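Iron superoxide dismutase (Trypanosoma cruzi, PDB 2GPC) catalyses the dismutation of superoxide into hydrogen peroxide and molecular oxygen, using an active-site iron ion that probably cycles between its ferrous and ferric states. Local coordinates at residues A[33-38]-A[66-71]; A[110-115]-A[123-128]. All coordinates share one frame; numbering follows the deposited sequence.

Contact 1: residues A[33-38]-A[66-71]; sequences QGYVTK and FNLAAQ
Y35 and Q71 make the polar link between helix 21-44 and helix 63-80. Q71 NE2 donates a hydrogen bond to Y35 OH over 3.1 Å, and the bond is nearly straight, 175° at the hydrogen, with the phenol oxygen lying in the amide plane. The same pair also makes a CH-pi contact: Q71 CB sits over the middle of one face of the Y35 ring, 3.5 Å from its centroid. Q71 CG packs beside Y35 CZ at 3.7 Å. A bend at chi2 (-68°) then carries the amide round to the hydroxyl, where its plane stands steeply to the ring, 75° apart.

The apolar contacts gather on L68. Its CD2 meets the edge of the Y35 ring near the ring plane, 3.7 Å from Y35 CD1, and also touches K38 CB at 3.8 Å. L68 CD1 lies against the backbone carbonyl of K38, while the lysine chain bends at chi3 and takes its ammonium away from the leucine.

Here two helices of the alpha-hairpin domain run roughly antiparallel, close to the iron. The backbone O of Q71 accepts a hydrogen bond from ND1 of H75, a metal ligand, and F120 of the second subunit packs on both Y35 and Q71. In iron superoxide dismutases a glutamine and a tyrosine typically belong to the second shell of the metal. With Q71 OE1 held by W124 NE1, both ends of the amide are engaged, which fixes its rotation and probably lets NE2 polarise the phenol.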
ATOM      1  N   GLN A  33      16.005   6.034   0.695  1.00 11.52           N
ATOM      2  CA  GLN A  33      16.722   7.305   0.819  1.00 12.37           C
ATOM      3  C   GLN A  33      15.773   8.483   0.871  1.00 12.27           C
ATOM      4  O   GLN A  33      16.085   9.495   1.493  1.00 12.72           O
ATOM      5  CB  GLN A  33      17.746   7.499  -0.301  1.00 12.50           C
ATOM      6  CG  GLN A  33      18.958   6.579  -0.148  1.00 15.50           C
ATOM      7  CD  GLN A  33      20.047   7.119   0.772  1.00 16.30           C
ATOM      8  OE1 GLN A  33      19.794   7.960   1.656  1.00 17.87           O
ATOM      9  NE2 GLN A  33      21.267   6.614   0.583  1.00 18.42           N
ATOM     10  N   GLY A  34      14.625   8.348   0.218  1.00 12.12           N
ATOM     11  CA  GLY A  34      13.602   9.377   0.226  1.00 12.21           C
ATOM     12  C   GLY A  34      13.088   9.630   1.631  1.00 12.14           C
ATOM     13  O   GLY A  34      12.860  10.779   2.001  1.00 11.89           O
ATOM     14  N   TYR A  35      12.911   8.564   2.413  1.00 11.66           N
ATOM     15  CA  TYR A  35      12.516   8.706   3.812  1.00 11.68           C
ATOM     16  C   TYR A  35      13.590   9.451   4.604  1.00 11.90           C
ATOM     17  O   TYR A  35      13.280  10.288   5.450  1.00 11.66           O
ATOM     18  CB  TYR A  35      12.239   7.339   4.450  1.00 11.84           C
ATOM     19  CG  TYR A  35      11.016   6.634   3.914  1.00 11.50           C
ATOM     20  CD1 TYR A  35       9.772   7.256   3.934  1.00 12.57           C
ATOM     21  CD2 TYR A  35      11.091   5.341   3.403  1.00 13.43           C
ATOM     22  CE1 TYR A  35       8.638   6.622   3.468  1.00 13.06           C
ATOM     23  CE2 TYR A  35       9.944   4.690   2.924  1.00 11.87           C
ATOM     24  CZ  TYR A  35       8.727   5.345   2.972  1.00 13.57           C
ATOM     25  OH  TYR A  35       7.593   4.747   2.501  1.00 15.28           O
ATOM     26  N   VAL A  36      14.854   9.146   4.325  1.00 12.05           N
ATOM     27  CA  VAL A  36      15.967   9.819   4.986  1.00 12.05           C
ATOM     28  C   VAL A  36      15.976  11.322   4.650  1.00 12.47           C
ATOM     29  O   VAL A  36      16.120  12.159   5.543  1.00 11.96           O
ATOM     30  CB  VAL A  36      17.328   9.188   4.597  1.00 12.33           C
ATOM     31  CG1 VAL A  36      18.483   9.982   5.184  1.00 12.19           C
ATOM     32  CG2 VAL A  36      17.400   7.741   5.043  1.00 12.95           C
ATOM     33  N   THR A  37      15.806  11.651   3.370  1.00 12.48           N
ATOM     34  CA  THR A  37      15.735  13.035   2.917  1.00 13.09           C
ATOM     35  C   THR A  37      14.595  13.787   3.622  1.00 13.22           C
ATOM     36  O   THR A  37      14.803  14.867   4.173  1.00 12.82           O
ATOM     37  CB  THR A  37      15.566  13.066   1.384  1.00 13.40           C
ATOM     38  OG1 THR A  37      16.736  12.499   0.774  1.00 13.80           O
ATOM     39  CG2 THR A  37      15.473  14.511   0.840  1.00 14.34           C
ATOM     40  N   LYS A  38      13.416  13.178   3.655  1.00 13.45           N
ATOM     41  CA  LYS A  38      12.237  13.780   4.278  1.00 14.07           C
ATOM     42  C   LYS A  38      12.409  13.980   5.789  1.00 13.88           C
ATOM     43  O   LYS A  38      11.984  14.994   6.332  1.00 12.73           O
ATOM     44  CB  LYS A  38      10.979  12.945   3.979  1.00 14.56           C
ATOM     45  CG  LYS A  38      10.448  13.128   2.553  1.00 17.12           C
ATOM     46  CD  LYS A  38       9.193  12.288   2.264  1.00 20.83           C
ATOM     47  CE  LYS A  38       9.544  10.891   1.748  1.00 23.17           C
ATOM     48  NZ  LYS A  38       8.433  10.225   1.010  1.00 26.45           N
ATOM     49  N   PHE A  66       6.877   9.813  12.894  1.00 13.96           N
ATOM     50  CA  PHE A  66       7.037   8.396  13.212  1.00 13.59           C
ATOM     51  C   PHE A  66       7.188   7.577  11.928  1.00 12.62           C
ATOM     52  O   PHE A  66       8.100   6.772  11.825  1.00 11.99           O
ATOM     53  CB  PHE A  66       5.849   7.871  14.026  1.00 13.49           C
ATOM     54  CG  PHE A  66       5.845   6.378  14.188  1.00 14.80           C
ATOM     55  CD1 PHE A  66       6.458   5.784  15.281  1.00 14.71           C
ATOM     56  CD2 PHE A  66       5.251   5.565  13.235  1.00 14.06           C
ATOM     57  CE1 PHE A  66       6.451   4.410  15.422  1.00 14.77           C
ATOM     58  CE2 PHE A  66       5.246   4.199  13.380  1.00 14.45           C
ATOM     59  CZ  PHE A  66       5.860   3.622  14.462  1.00 14.62           C
ATOM     60  N   ASN A  67       6.303   7.795  10.959  1.00 12.16           N
ATOM     61  CA  ASN A  67       6.318   7.013   9.719  1.00 12.31           C
ATOM     62  C   ASN A  67       7.673   7.061   8.992  1.00 11.92           C
ATOM     63  O   ASN A  67       8.124   6.053   8.450  1.00 11.71           O
ATOM     64  CB  ASN A  67       5.209   7.459   8.753  1.00 12.14           C
ATOM     65  CG  ASN A  67       3.795   7.234   9.297  1.00 13.10           C
ATOM     66  OD1 ASN A  67       3.565   6.444  10.235  1.00 14.38           O
ATOM     67  ND2 ASN A  67       2.823   7.924   8.679  1.00  9.73           N
ATOM     68  N   LEU A  68       8.309   8.233   8.976  1.00 11.63           N
ATOM     69  CA  LEU A  68       9.593   8.395   8.321  1.00 11.51           C
ATOM     70  C   LEU A  68      10.684   7.606   9.050  1.00 11.28           C
ATOM     71  O   LEU A  68      11.394   6.839   8.432  1.00 10.67           O
ATOM     72  CB  LEU A  68       9.988   9.878   8.232  1.00 12.00           C
ATOM     73  CG  LEU A  68       9.074  10.782   7.388  1.00 11.91           C
ATOM     74  CD1 LEU A  68       9.497  12.247   7.510  1.00 12.67           C
ATOM     75  CD2 LEU A  68       9.043  10.331   5.935  1.00 12.89           C
ATOM     76  N   ALA A  69      10.806   7.798  10.360  1.00 11.23           N
ATOM     77  CA  ALA A  69      11.831   7.101  11.148  1.00 11.47           C
ATOM     78  C   ALA A  69      11.616   5.588  11.128  1.00 11.38           C
ATOM     79  O   ALA A  69      12.556   4.815  10.983  1.00 11.71           O
ATOM     80  CB  ALA A  69      11.826   7.607  12.584  1.00 11.56           C
ATOM     81  N   ALA A  70      10.369   5.169  11.273  1.00 11.29           N
ATOM     82  CA  ALA A  70      10.046   3.742  11.286  1.00 11.23           C
ATOM     83  C   ALA A  70      10.332   3.087   9.946  1.00 11.08           C
ATOM     84  O   ALA A  70      10.815   1.961   9.902  1.00 11.55           O
ATOM     85  CB  ALA A  70       8.610   3.526  11.677  1.00 11.04           C
ATOM     86  N   GLN A  71      10.033   3.781   8.855  1.00 10.77           N
ATOM     87  CA  GLN A  71      10.291   3.238   7.529  1.00 10.85           C
ATOM     88  C   GLN A  71      11.789   3.112   7.289  1.00 10.60           C
ATOM     89  O   GLN A  71      12.231   2.180   6.642  1.00 11.22           O
ATOM     90  CB  GLN A  71       9.644   4.076   6.427  1.00 10.77           C
ATOM     91  CG  GLN A  71       8.128   3.896   6.313  1.00 11.43           C
ATOM     92  CD  GLN A  71       7.729   2.517   5.831  1.00 11.91           C
ATOM     93  OE1 GLN A  71       7.687   1.583   6.619  1.00 11.43           O
ATOM     94  NE2 GLN A  71       7.436   2.386   4.536  1.00 14.62           N
TER

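Contact 2: residues A[110-115]-A[123-128]; sequences EEFTNV and GWAWLV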
ATOM      1  N   GLU A 110       4.876 -21.847   6.874  1.00 13.80           N
ATOM      2  CA  GLU A 110       3.491 -21.717   6.451  1.00 14.72           C
ATOM      3  C   GLU A 110       2.825 -20.501   7.113  1.00 14.38           C
ATOM      4  O   GLU A 110       2.112 -19.754   6.449  1.00 14.32           O
ATOM      5  CB  GLU A 110       2.691 -22.999   6.740  1.00 15.09           C
ATOM      6  CG  GLU A 110       1.192 -22.903   6.432  1.00 18.32           C
ATOM      7  CD  GLU A 110       0.861 -23.006   4.942  1.00 22.25           C
ATOM      8  OE1 GLU A 110       1.793 -23.011   4.099  1.00 23.83           O
ATOM      9  OE2 GLU A 110      -0.347 -23.091   4.605  1.00 25.00           O
ATOM     10  N   GLU A 111       3.048 -20.303   8.409  1.00 13.94           N
ATOM     11  CA  GLU A 111       2.408 -19.202   9.125  1.00 14.09           C
ATOM     12  C   GLU A 111       2.936 -17.841   8.638  1.00 13.83           C
ATOM     13  O   GLU A 111       2.156 -16.934   8.393  1.00 13.70           O
ATOM     14  CB  GLU A 111       2.591 -19.362  10.633  1.00 14.41           C
ATOM     15  CG  GLU A 111       1.884 -18.305  11.469  1.00 15.28           C
ATOM     16  CD  GLU A 111       2.006 -18.547  12.965  1.00 15.98           C
ATOM     17  OE1 GLU A 111       2.431 -19.650  13.380  1.00 17.77           O
ATOM     18  OE2 GLU A 111       1.655 -17.628  13.734  1.00 17.82           O
ATOM     19  N   PHE A 112       4.248 -17.717   8.471  1.00 13.08           N
ATOM     20  CA  PHE A 112       4.848 -16.470   7.997  1.00 12.69           C
ATOM     21  C   PHE A 112       4.409 -16.161   6.564  1.00 12.37           C
ATOM     22  O   PHE A 112       4.010 -15.033   6.275  1.00 12.36           O
ATOM     23  CB  PHE A 112       6.382 -16.535   8.119  1.00 12.49           C
ATOM     24  CG  PHE A 112       7.090 -15.256   7.747  1.00 12.20           C
ATOM     25  CD1 PHE A 112       7.268 -14.904   6.417  1.00 11.99           C
ATOM     26  CD2 PHE A 112       7.601 -14.412   8.733  1.00 12.04           C
ATOM     27  CE1 PHE A 112       7.938 -13.720   6.067  1.00 12.99           C
ATOM     28  CE2 PHE A 112       8.265 -13.229   8.390  1.00 12.16           C
ATOM     29  CZ  PHE A 112       8.444 -12.893   7.052  1.00 11.47           C
ATOM     30  N   THR A 113       4.457 -17.167   5.690  1.00 12.03           N
ATOM     31  CA  THR A 113       4.007 -17.042   4.296  1.00 11.66           C
ATOM     32  C   THR A 113       2.582 -16.525   4.208  1.00 11.91           C
ATOM     33  O   THR A 113       2.317 -15.558   3.516  1.00 11.71           O
ATOM     34  CB  THR A 113       4.078 -18.398   3.574  1.00 11.89           C
ATOM     35  OG1 THR A 113       5.433 -18.856   3.515  1.00 10.32           O
ATOM     36  CG2 THR A 113       3.648 -18.289   2.105  1.00 12.12           C
ATOM     37  N   ASN A 114       1.672 -17.163   4.921  1.00 12.02           N
ATOM     38  CA  ASN A 114       0.267 -16.777   4.842  1.00 12.64           C
ATOM     39  C   ASN A 114       0.009 -15.363   5.371  1.00 12.70           C
ATOM     40  O   ASN A 114      -0.790 -14.623   4.796  1.00 13.24           O
ATOM     41  CB  ASN A 114      -0.607 -17.825   5.525  1.00 12.77           C
ATOM     42  CG  ASN A 114      -0.614 -19.153   4.761  1.00 13.78           C
ATOM     43  OD1 ASN A 114      -0.295 -19.201   3.561  1.00 14.57           O
ATOM     44  ND2 ASN A 114      -0.981 -20.228   5.447  1.00 14.07           N
ATOM     45  N   VAL A 115       0.705 -14.980   6.435  1.00 12.88           N
ATOM     46  CA  VAL A 115       0.658 -13.597   6.920  1.00 12.96           C
ATOM     47  C   VAL A 115       1.228 -12.608   5.874  1.00 12.50           C
ATOM     48  O   VAL A 115       0.619 -11.592   5.577  1.00 12.18           O
ATOM     49  CB  VAL A 115       1.418 -13.453   8.273  1.00 13.10           C
ATOM     50  CG1 VAL A 115       1.673 -12.003   8.620  1.00 12.93           C
ATOM     51  CG2 VAL A 115       0.638 -14.122   9.392  1.00 14.08           C
ATOM     52  N   GLY A 123       2.389  -3.037   4.178  1.00  9.94           N
ATOM     53  CA  GLY A 123       2.819  -3.564   5.458  1.00 10.05           C
ATOM     54  C   GLY A 123       4.102  -4.366   5.454  1.00  9.95           C
ATOM     55  O   GLY A 123       4.870  -4.327   4.507  1.00 10.00           O
ATOM     56  N   TRP A 124       4.289  -5.116   6.535  1.00 10.27           N
ATOM     57  CA  TRP A 124       5.550  -5.778   6.895  1.00 10.16           C
ATOM     58  C   TRP A 124       5.209  -7.075   7.625  1.00 10.41           C
ATOM     59  O   TRP A 124       4.369  -7.084   8.529  1.00  9.91           O
ATOM     60  CB  TRP A 124       6.368  -4.903   7.853  1.00 10.17           C
ATOM     61  CG  TRP A 124       6.811  -3.590   7.313  1.00 10.39           C
ATOM     62  CD1 TRP A 124       6.156  -2.406   7.388  1.00 10.79           C
ATOM     63  CD2 TRP A 124       8.026  -3.333   6.602  1.00 10.59           C
ATOM     64  NE1 TRP A 124       6.881  -1.423   6.760  1.00 10.49           N
ATOM     65  CE2 TRP A 124       8.035  -1.967   6.268  1.00 10.32           C
ATOM     66  CE3 TRP A 124       9.117  -4.125   6.219  1.00 11.02           C
ATOM     67  CZ2 TRP A 124       9.085  -1.368   5.568  1.00 10.49           C
ATOM     68  CZ3 TRP A 124      10.157  -3.533   5.527  1.00 11.27           C
ATOM     69  CH2 TRP A 124      10.130  -2.163   5.205  1.00 10.66           C
ATOM     70  N   ALA A 125       5.846  -8.166   7.229  1.00 10.06           N
ATOM     71  CA  ALA A 125       5.701  -9.434   7.914  1.00 10.24           C
ATOM     72  C   ALA A 125       6.965  -9.621   8.752  1.00 10.50           C
ATOM     73  O   ALA A 125       8.055  -9.387   8.253  1.00 10.59           O
ATOM     74  CB  ALA A 125       5.539 -10.563   6.913  1.00 10.12           C
ATOM     75  N   TRP A 126       6.800 -10.008  10.017  1.00 10.91           N
ATOM     76  CA  TRP A 126       7.916 -10.175  10.959  1.00 10.87           C
ATOM     77  C   TRP A 126       7.963 -11.552  11.607  1.00 11.14           C
ATOM     78  O   TRP A 126       6.927 -12.194  11.832  1.00 11.28           O
ATOM     79  CB  TRP A 126       7.839  -9.153  12.111  1.00 10.76           C
ATOM     80  CG  TRP A 126       7.868  -7.720  11.694  1.00 11.52           C
ATOM     81  CD1 TRP A 126       6.807  -6.974  11.281  1.00 12.12           C
ATOM     82  CD2 TRP A 126       9.007  -6.847  11.660  1.00 11.15           C
ATOM     83  NE1 TRP A 126       7.217  -5.700  10.976  1.00 12.33           N
ATOM     84  CE2 TRP A 126       8.559  -5.594  11.212  1.00 10.38           C
ATOM     85  CE3 TRP A 126      10.365  -6.998  11.969  1.00 11.63           C
ATOM     86  CZ2 TRP A 126       9.416  -4.504  11.045  1.00 10.97           C
ATOM     87  CZ3 TRP A 126      11.213  -5.903  11.814  1.00 11.49           C
ATOM     88  CH2 TRP A 126      10.735  -4.683  11.350  1.00 10.47           C
ATOM     89  N   LEU A 127       9.189 -11.992  11.907  1.00 10.96           N
ATOM     90  CA  LEU A 127       9.451 -12.959  12.956  1.00 11.35           C
ATOM     91  C   LEU A 127      10.020 -12.152  14.112  1.00 11.70           C
ATOM     92  O   LEU A 127      10.940 -11.356  13.918  1.00 12.06           O
ATOM     93  CB  LEU A 127      10.478 -14.005  12.507  1.00 11.28           C
ATOM     94  CG  LEU A 127      10.900 -15.049  13.550  1.00 11.88           C
ATOM     95  CD1 LEU A 127       9.702 -15.894  13.998  1.00 11.75           C
ATOM     96  CD2 LEU A 127      12.019 -15.927  13.007  1.00 12.80           C
ATOM     97  N   VAL A 128       9.469 -12.349  15.306  1.00 11.95           N
ATOM     98  CA  VAL A 128       9.945 -11.681  16.513  1.00 12.25           C
ATOM     99  C   VAL A 128      10.128 -12.701  17.633  1.00 12.30           C
ATOM    100  O   VAL A 128       9.570 -13.792  17.587  1.00 11.58           O
ATOM    101  CB  VAL A 128       8.962 -10.564  17.007  1.00 12.09           C
ATOM    102  CG1 VAL A 128       8.796  -9.457  15.955  1.00 12.29           C
ATOM    103  CG2 VAL A 128       7.617 -11.139  17.409  1.00 12.52           C
TER
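F112 points its ring from helix 105-118 at the backbone of strand 123-130, and the outer end of the ring does the touching. CG stands anti to the backbone N (chi1 -176°), which sends the ring out toward the strand. There CE2 comes up edge-on to the peptide joining W126 and L127, 3.6 Å from W126 C, with L127 N in the plane of the ring. CZ lies 3.7 Å from A125 CB. That methyl group rests off-centre against the ring, 29° off the normal, in a loose CH-pi contact.

V115, one turn further along the helix, turns its CB toward the strand too, and its CG1 approaches A125 CB at 4.5 Å. A125 thus receives both helix residues on the face of the sheet that helix 105-118 covers. This is helix-on-sheet packing in the C-terminal alpha+beta domain of the superoxide dismutase fold: strand 123-130 is the middle of three antiparallel strands, and the helix runs nearly antiparallel to it, at 164°.

W126 directs its CB away from the helix. Its indole NE1 bonds to T141 OG1, and the ring packs on N74 of helix 63-80. The indole of W182 also meets the F112 ring, with the two planes steeply inclined. V115 also reaches V138 and Q140 on the neighbouring strand 135-142.

Overall arrangement
Contact 1 comes first along the chain, in the alpha-hairpin domain, and contact 2 follows in the C-terminal domain, joining a helix to the central strand of the sheet. Their centres are 23 Å apart, on opposite sides of the chain's centre. They nevertheless touch directly: Q71 OE1 of contact 1 and W124 NE1, on the strand of contact 2, form a probable hydrogen bond of 3.1 Å. The iron ligands are likewise shared, H27 and H75 coming from helices 21-44 and 63-80, D160 and H164 from the C-terminal part. The Q71-W124 link therefore ties the two domains together beside the metal they hold jointly.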